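Local coordinates for protein internalin (Listeria monocytogenes serotype 4b, PDB 4FMZ) that probably serves in adhesion to and invasion of host cells, as a leucine-rich-repeat protein of the internalin family, at residues A[123-128]-A[137-142]; A[146-151]-A[160-165]. One frame throughout, in Å; residues are numbered along the deposited sequence.

Contact 1: residues A[123-128]-A[137-142]; sequences SDISPL and LNLGAN
Ile125 faces Leu139 across the solenoid interior, their CA atoms 9.4 Å apart, and Leu128 faces Leu137 in the same way at 10.2 Å. At that spacing no backbone hydrogen bond joins the two segments; the 123-128 side is a loop running into a short 3-10 turn at 126-128, while 137-142 carries the end of strand 136-138 and then a type II beta turn from Leu139 to Asn142. The gap is bridged by four buried aliphatic side chains. The side chains of Ile125 and Leu139 meet at a slant, with Ile125 CD1 4.0 Å from Leu139 CD1, and Ile125 gets there because CG1 sits between the backbone N and the carbonyl carbon (chi1 56°), with CG2 beside the N. Leu128 puts one methyl near two leucines: its CD1 lies 4.3 Å from Leu137 CD2 and equally far from Leu139 CD2. Polar side chains brace each backbone from within its own segment. Asp124 OD1 takes both the OG and the backbone N of Ser126 from one face of its carboxylate, the OG at 2.7 Å, in an Asx turn that leads into the 3-10 segment. On the strand side Asn138 OD1 accepts from Gly140 N at 2.9 Å, a second Asx turn. The side chain of Asn142 is buried, and its ND2 reaches Leu139 O from above the carbonyl plane and also Leu117 O, while its OD1 receives Ile122 N, tying the turn after strand 136-138 to the chain that follows strand 114-116. Inward leucines and a buried asparagine after the strand are the signature of the leucine-rich repeat, here in the internalin solenoid.

Contact 2: residues A[146-151]-A[160-165]; sequences SDLSPL and LTVTES
Leu148 and Val162 meet tip to tip: the CD2 methyl of Leu148 touches both branches of the valine, 4.0 Å from Val162 CG2 and 4.1 Å from Val162 CG1. The valine can offer both methyls because CG1 stands anti to its backbone N (chi1 -178°) and CG2 lies beside that N. Leu151 and Leu160 form the second pair, also end on, with Leu151 CD1 placed 4.2 Å from Leu160 CD2 and the same distance from Leu160 CD1. All four side chains are buried, and the contact is wholly apolar.

Behind the leucines of 146-151, Asp147 fixes the course of the backbone. Its OD1 accepts the Ser149 backbone N at 3.0 Å, closing an Asx turn, and the Ser149 OG at 2.7 Å; the two donors come from the same face of the carboxylate, on its anti and syn sides respectively. The 3-10 turn that follows is closed by Leu151 N bonding to Leu148 O. On the other side, Asn187 of the next coil grips the turn that begins at the valine, giving its ND2 to Val162 O and pairing its OD1 with the Ser165 side chain at OG.

Leu148 also packs on Val167 and Ile173, while Leu160 lies against Leu137 and Leu182, one from each flanking strand. Strand 159-161 thus runs between parallel strands 136-138 and 181-183, with the 3-10 turn at 149-151 facing it across the core.

How the contacts relate
Contact 1 closes before contact 2 opens along the chain, and their centres lie 6 Å apart, as befits successive coils of one solenoid. They join through strands 136-138 and 159-161, parallel neighbours: Leu139 N approaches Thr161 O at 2.7 Å and Ala141 N approaches Thr163 O at 2.9 Å, both probable hydrogen bonds, so the pairing carries on past the strand ends. On the other wall Ile125 O packs against Pro150 CB, 3.3 Å away. Inside, Leu151 of contact 2 touches Ile125 and Leu137 of contact 1. The two cores therefore merge into one continuous apolar interior, which runs along the curved repeat domain.

Contact 1: residues A[123-128]-A[137-142]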
ATOM      1  N   SER A 123      -6.266   9.008  14.426  1.00 33.01           N
ATOM      2  CA  SER A 123      -6.811  10.163  13.726  1.00 33.31           C
ATOM      3  C   SER A 123      -5.837  11.341  13.808  1.00 38.74           C
ATOM      4  O   SER A 123      -5.882  12.216  12.951  1.00 39.93           O
ATOM      5  CB  SER A 123      -8.172  10.546  14.293  1.00 37.30           C
ATOM      6  OG  SER A 123      -8.083  10.822  15.681  1.00 48.36           O
ATOM      7  N   ASP A 124      -4.951  11.354  14.821  1.00 34.62           N
ATOM      8  CA  ASP A 124      -3.950  12.398  15.012  1.00 34.54           C
ATOM      9  C   ASP A 124      -2.539  11.812  14.837  1.00 36.35           C
ATOM     10  O   ASP A 124      -2.046  11.102  15.720  1.00 35.74           O
ATOM     11  CB  ASP A 124      -4.122  13.046  16.404  1.00 36.89           C
ATOM     12  CG  ASP A 124      -3.154  14.168  16.738  1.00 46.27           C
ATOM     13  OD1 ASP A 124      -2.358  14.554  15.854  1.00 48.83           O
ATOM     14  OD2 ASP A 124      -3.198  14.665  17.879  1.00 50.49           O
ATOM     15  N   ILE A 125      -1.887  12.117  13.705  1.00 29.86           N
ATOM     16  CA  ILE A 125      -0.539  11.611  13.435  1.00 28.20           C
ATOM     17  C   ILE A 125       0.536  12.698  13.655  1.00 30.65           C
ATOM     18  O   ILE A 125       1.685  12.492  13.257  1.00 28.45           O
ATOM     19  CB  ILE A 125      -0.395  10.929  12.053  1.00 30.32           C
ATOM     20  CG1 ILE A 125      -0.806  11.860  10.880  1.00 31.11           C
ATOM     21  CG2 ILE A 125      -1.168   9.606  12.027  1.00 30.72           C
ATOM     22  CD1 ILE A 125      -0.167  11.536   9.584  1.00 31.57           C
ATOM     23  N   SER A 126       0.200  13.799  14.368  1.00 28.79           N
ATOM     24  CA  SER A 126       1.188  14.848  14.678  1.00 29.78           C
ATOM     25  C   SER A 126       2.418  14.279  15.449  1.00 32.85           C
ATOM     26  O   SER A 126       3.522  14.746  15.159  1.00 32.21           O
ATOM     27  CB  SER A 126       0.558  16.026  15.410  1.00 35.06           C
ATOM     28  OG  SER A 126      -0.050  15.623  16.624  1.00 48.90           O
ATOM     29  N   PRO A 127       2.330  13.202  16.283  1.00 28.36           N
ATOM     30  CA  PRO A 127       3.565  12.675  16.910  1.00 28.80           C
ATOM     31  C   PRO A 127       4.580  12.090  15.906  1.00 32.30           C
ATOM     32  O   PRO A 127       5.714  11.827  16.288  1.00 32.09           O
ATOM     33  CB  PRO A 127       3.051  11.576  17.849  1.00 29.68           C
ATOM     34  CG  PRO A 127       1.630  11.932  18.115  1.00 33.79           C
ATOM     35  CD  PRO A 127       1.143  12.495  16.805  1.00 29.28           C
ATOM     36  N   LEU A 128       4.200  11.930  14.625  1.00 28.97           N
ATOM     37  CA  LEU A 128       5.107  11.428  13.577  1.00 27.81           C
ATOM     38  C   LEU A 128       5.968  12.532  12.940  1.00 30.23           C
ATOM     39  O   LEU A 128       6.867  12.215  12.161  1.00 27.92           O
ATOM     40  CB  LEU A 128       4.304  10.751  12.451  1.00 26.74           C
ATOM     41  CG  LEU A 128       3.447   9.538  12.811  1.00 29.88           C
ATOM     42  CD1 LEU A 128       2.860   8.911  11.550  1.00 29.15           C
ATOM     43  CD2 LEU A 128       4.245   8.507  13.603  1.00 30.00           C
ATOM     44  N   LEU A 137       6.287   3.649   5.660  1.00 22.43           N
ATOM     45  CA  LEU A 137       5.214   3.934   6.592  1.00 21.27           C
ATOM     46  C   LEU A 137       3.903   3.336   6.125  1.00 24.20           C
ATOM     47  O   LEU A 137       3.535   3.482   4.965  1.00 24.46           O
ATOM     48  CB  LEU A 137       5.078   5.455   6.770  1.00 21.25           C
ATOM     49  CG  LEU A 137       4.007   5.964   7.750  1.00 25.03           C
ATOM     50  CD1 LEU A 137       4.343   5.577   9.205  1.00 25.77           C
ATOM     51  CD2 LEU A 137       3.852   7.475   7.616  1.00 24.28           C
ATOM     52  N   ASN A 138       3.191   2.674   7.034  1.00 21.94           N
ATOM     53  CA  ASN A 138       1.895   2.074   6.725  1.00 20.60           C
ATOM     54  C   ASN A 138       0.825   2.607   7.683  1.00 25.29           C
ATOM     55  O   ASN A 138       0.801   2.237   8.867  1.00 25.37           O
ATOM     56  CB  ASN A 138       1.957   0.531   6.780  1.00 19.94           C
ATOM     57  CG  ASN A 138       0.686  -0.140   6.306  1.00 26.66           C
ATOM     58  OD1 ASN A 138      -0.326   0.512   6.026  1.00 25.94           O
ATOM     59  ND2 ASN A 138       0.692  -1.469   6.240  1.00 23.97           N
ATOM     60  N   LEU A 139      -0.064   3.453   7.155  1.00 21.78           N
ATOM     61  CA  LEU A 139      -1.192   4.042   7.897  1.00 22.70           C
ATOM     62  C   LEU A 139      -2.545   3.494   7.376  1.00 28.46           C
ATOM     63  O   LEU A 139      -3.615   4.060   7.658  1.00 28.75           O
ATOM     64  CB  LEU A 139      -1.161   5.581   7.792  1.00 22.52           C
ATOM     65  CG  LEU A 139       0.032   6.283   8.478  1.00 26.78           C
ATOM     66  CD1 LEU A 139      -0.002   7.780   8.209  1.00 26.47           C
ATOM     67  CD2 LEU A 139       0.051   6.019   9.973  1.00 29.98           C
ATOM     68  N   GLY A 140      -2.472   2.383   6.652  1.00 24.45           N
ATOM     69  CA  GLY A 140      -3.628   1.734   6.052  1.00 23.86           C
ATOM     70  C   GLY A 140      -4.746   1.388   7.013  1.00 27.00           C
ATOM     71  O   GLY A 140      -4.489   0.930   8.122  1.00 26.70           O
ATOM     72  N   ALA A 141      -5.996   1.610   6.588  1.00 23.82           N
ATOM     73  CA  ALA A 141      -7.231   1.284   7.318  1.00 24.83           C
ATOM     74  C   ALA A 141      -7.352   1.963   8.717  1.00 30.30           C
ATOM     75  O   ALA A 141      -7.906   1.387   9.656  1.00 30.10           O
ATOM     76  CB  ALA A 141      -7.409  -0.224   7.436  1.00 25.19           C
ATOM     77  N   ASN A 142      -6.868   3.200   8.824  1.00 26.59           N
ATOM     78  CA  ASN A 142      -7.113   4.064   9.975  1.00 26.24           C
ATOM     79  C   ASN A 142      -8.265   4.908   9.454  1.00 30.88           C
ATOM     80  O   ASN A 142      -8.044   5.940   8.827  1.00 29.34           O
ATOM     81  CB  ASN A 142      -5.859   4.852  10.380  1.00 23.95           C
ATOM     82  CG  ASN A 142      -4.916   4.033  11.217  1.00 37.20           C
ATOM     83  OD1 ASN A 142      -5.082   3.914  12.433  1.00 33.26           O
ATOM     84  ND2 ASN A 142      -3.938   3.400  10.584  1.00 27.48           N
TER

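Contact 2: residues A[146-151]-A[160-165]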
ATOM      1  N   SER A 146      -7.509  11.883   8.457  1.00 31.03           N
ATOM      2  CA  SER A 146      -7.782  12.806   7.344  1.00 31.48           C
ATOM      3  C   SER A 146      -6.651  13.817   7.117  1.00 35.95           C
ATOM      4  O   SER A 146      -6.443  14.239   5.981  1.00 36.27           O
ATOM      5  CB  SER A 146      -9.097  13.553   7.553  1.00 36.02           C
ATOM      6  OG  SER A 146      -9.029  14.433   8.661  1.00 44.06           O
ATOM      7  N   ASP A 147      -5.959  14.227   8.190  1.00 31.49           N
ATOM      8  CA  ASP A 147      -4.888  15.216   8.158  1.00 31.50           C
ATOM      9  C   ASP A 147      -3.490  14.560   8.055  1.00 32.80           C
ATOM     10  O   ASP A 147      -2.950  14.065   9.055  1.00 31.15           O
ATOM     11  CB  ASP A 147      -4.974  16.114   9.404  1.00 34.02           C
ATOM     12  CG  ASP A 147      -4.044  17.311   9.413  1.00 39.73           C
ATOM     13  OD1 ASP A 147      -3.218  17.427   8.486  1.00 39.07           O
ATOM     14  OD2 ASP A 147      -4.131  18.121  10.359  1.00 46.33           O
ATOM     15  N   LEU A 148      -2.889  14.620   6.854  1.00 27.98           N
ATOM     16  CA  LEU A 148      -1.556  14.051   6.628  1.00 27.90           C
ATOM     17  C   LEU A 148      -0.423  15.075   6.765  1.00 31.69           C
ATOM     18  O   LEU A 148       0.722  14.720   6.488  1.00 30.71           O
ATOM     19  CB  LEU A 148      -1.466  13.406   5.236  1.00 27.29           C
ATOM     20  CG  LEU A 148      -2.323  12.177   4.972  1.00 31.01           C
ATOM     21  CD1 LEU A 148      -2.180  11.759   3.547  1.00 30.52           C
ATOM     22  CD2 LEU A 148      -1.968  11.002   5.913  1.00 32.95           C
ATOM     23  N   SER A 149      -0.710  16.317   7.224  1.00 29.45           N
ATOM     24  CA  SER A 149       0.318  17.368   7.311  1.00 30.28           C
ATOM     25  C   SER A 149       1.564  16.957   8.144  1.00 33.02           C
ATOM     26  O   SER A 149       2.663  17.302   7.702  1.00 30.80           O
ATOM     27  CB  SER A 149      -0.254  18.700   7.793  1.00 35.56           C
ATOM     28  OG  SER A 149      -0.881  18.610   9.063  1.00 47.18           O
ATOM     29  N   PRO A 150       1.478  16.139   9.235  1.00 29.93           N
ATOM     30  CA  PRO A 150       2.707  15.764   9.963  1.00 29.91           C
ATOM     31  C   PRO A 150       3.674  14.849   9.181  1.00 32.10           C
ATOM     32  O   PRO A 150       4.772  14.599   9.663  1.00 31.05           O
ATOM     33  CB  PRO A 150       2.169  15.045  11.205  1.00 31.49           C
ATOM     34  CG  PRO A 150       0.757  15.510  11.339  1.00 35.53           C
ATOM     35  CD  PRO A 150       0.282  15.641   9.945  1.00 31.04           C
ATOM     36  N   LEU A 151       3.297  14.372   7.979  1.00 29.23           N
ATOM     37  CA  LEU A 151       4.189  13.547   7.145  1.00 28.33           C
ATOM     38  C   LEU A 151       5.180  14.391   6.314  1.00 32.15           C
ATOM     39  O   LEU A 151       6.172  13.844   5.832  1.00 30.48           O
ATOM     40  CB  LEU A 151       3.383  12.683   6.159  1.00 27.28           C
ATOM     41  CG  LEU A 151       2.368  11.690   6.704  1.00 30.58           C
ATOM     42  CD1 LEU A 151       1.832  10.794   5.580  1.00 30.94           C
ATOM     43  CD2 LEU A 151       2.953  10.852   7.808  1.00 29.55           C
ATOM     44  N   LEU A 160       4.816   4.380   1.123  1.00 23.19           N
ATOM     45  CA  LEU A 160       3.708   4.939   1.894  1.00 21.84           C
ATOM     46  C   LEU A 160       2.365   4.307   1.533  1.00 24.64           C
ATOM     47  O   LEU A 160       2.005   4.263   0.357  1.00 22.93           O
ATOM     48  CB  LEU A 160       3.610   6.458   1.707  1.00 21.59           C
ATOM     49  CG  LEU A 160       2.472   7.192   2.458  1.00 25.26           C
ATOM     50  CD1 LEU A 160       2.589   7.020   3.998  1.00 24.35           C
ATOM     51  CD2 LEU A 160       2.423   8.663   2.063  1.00 27.85           C
ATOM     52  N   THR A 161       1.602   3.895   2.568  1.00 21.17           N
ATOM     53  CA  THR A 161       0.240   3.367   2.426  1.00 20.47           C
ATOM     54  C   THR A 161      -0.703   4.152   3.336  1.00 24.89           C
ATOM     55  O   THR A 161      -0.502   4.179   4.550  1.00 24.65           O
ATOM     56  CB  THR A 161       0.184   1.866   2.755  1.00 22.72           C
ATOM     57  OG1 THR A 161       1.103   1.169   1.917  1.00 25.01           O
ATOM     58  CG2 THR A 161      -1.236   1.274   2.608  1.00 18.32           C
ATOM     59  N   VAL A 162      -1.720   4.788   2.746  1.00 20.99           N
ATOM     60  CA  VAL A 162      -2.786   5.495   3.469  1.00 21.19           C
ATOM     61  C   VAL A 162      -4.070   5.048   2.777  1.00 24.00           C
ATOM     62  O   VAL A 162      -4.293   5.422   1.631  1.00 23.23           O
ATOM     63  CB  VAL A 162      -2.645   7.044   3.544  1.00 26.31           C
ATOM     64  CG1 VAL A 162      -3.787   7.649   4.365  1.00 26.52           C
ATOM     65  CG2 VAL A 162      -1.291   7.473   4.116  1.00 26.51           C
ATOM     66  N   THR A 163      -4.854   4.177   3.413  1.00 20.82           N
ATOM     67  CA  THR A 163      -6.063   3.642   2.774  1.00 20.74           C
ATOM     68  C   THR A 163      -7.285   3.655   3.672  1.00 26.04           C
ATOM     69  O   THR A 163      -7.150   3.706   4.895  1.00 25.76           O
ATOM     70  CB  THR A 163      -5.832   2.175   2.320  1.00 25.16           C
ATOM     71  OG1 THR A 163      -5.560   1.373   3.471  1.00 25.69           O
ATOM     72  CG2 THR A 163      -4.709   2.027   1.281  1.00 22.92           C
ATOM     73  N   GLU A 164      -8.487   3.529   3.053  1.00 23.79           N
ATOM     74  CA  GLU A 164      -9.796   3.390   3.717  1.00 24.14           C
ATOM     75  C   GLU A 164     -10.052   4.474   4.771  1.00 30.55           C
ATOM     76  O   GLU A 164     -10.647   4.194   5.819  1.00 32.16           O
ATOM     77  CB  GLU A 164      -9.894   2.004   4.376  1.00 25.45           C
ATOM     78  CG  GLU A 164      -9.807   0.853   3.394  1.00 32.13           C
ATOM     79  CD  GLU A 164      -9.854  -0.492   4.087  1.00 45.10           C
ATOM     80  OE1 GLU A 164     -10.853  -0.777   4.785  1.00 47.26           O
ATOM     81  OE2 GLU A 164      -8.877  -1.255   3.944  1.00 35.55           O
ATOM     82  N   SER A 165      -9.587   5.691   4.501  1.00 25.73           N
ATOM     83  CA  SER A 165      -9.666   6.789   5.459  1.00 26.18           C
ATOM     84  C   SER A 165     -10.502   7.968   4.948  1.00 29.64           C
ATOM     85  O   SER A 165     -11.108   7.899   3.879  1.00 29.53           O
ATOM     86  CB  SER A 165      -8.255   7.270   5.793  1.00 27.42           C
ATOM     87  OG  SER A 165      -7.715   7.982   4.693  1.00 29.99           O
TER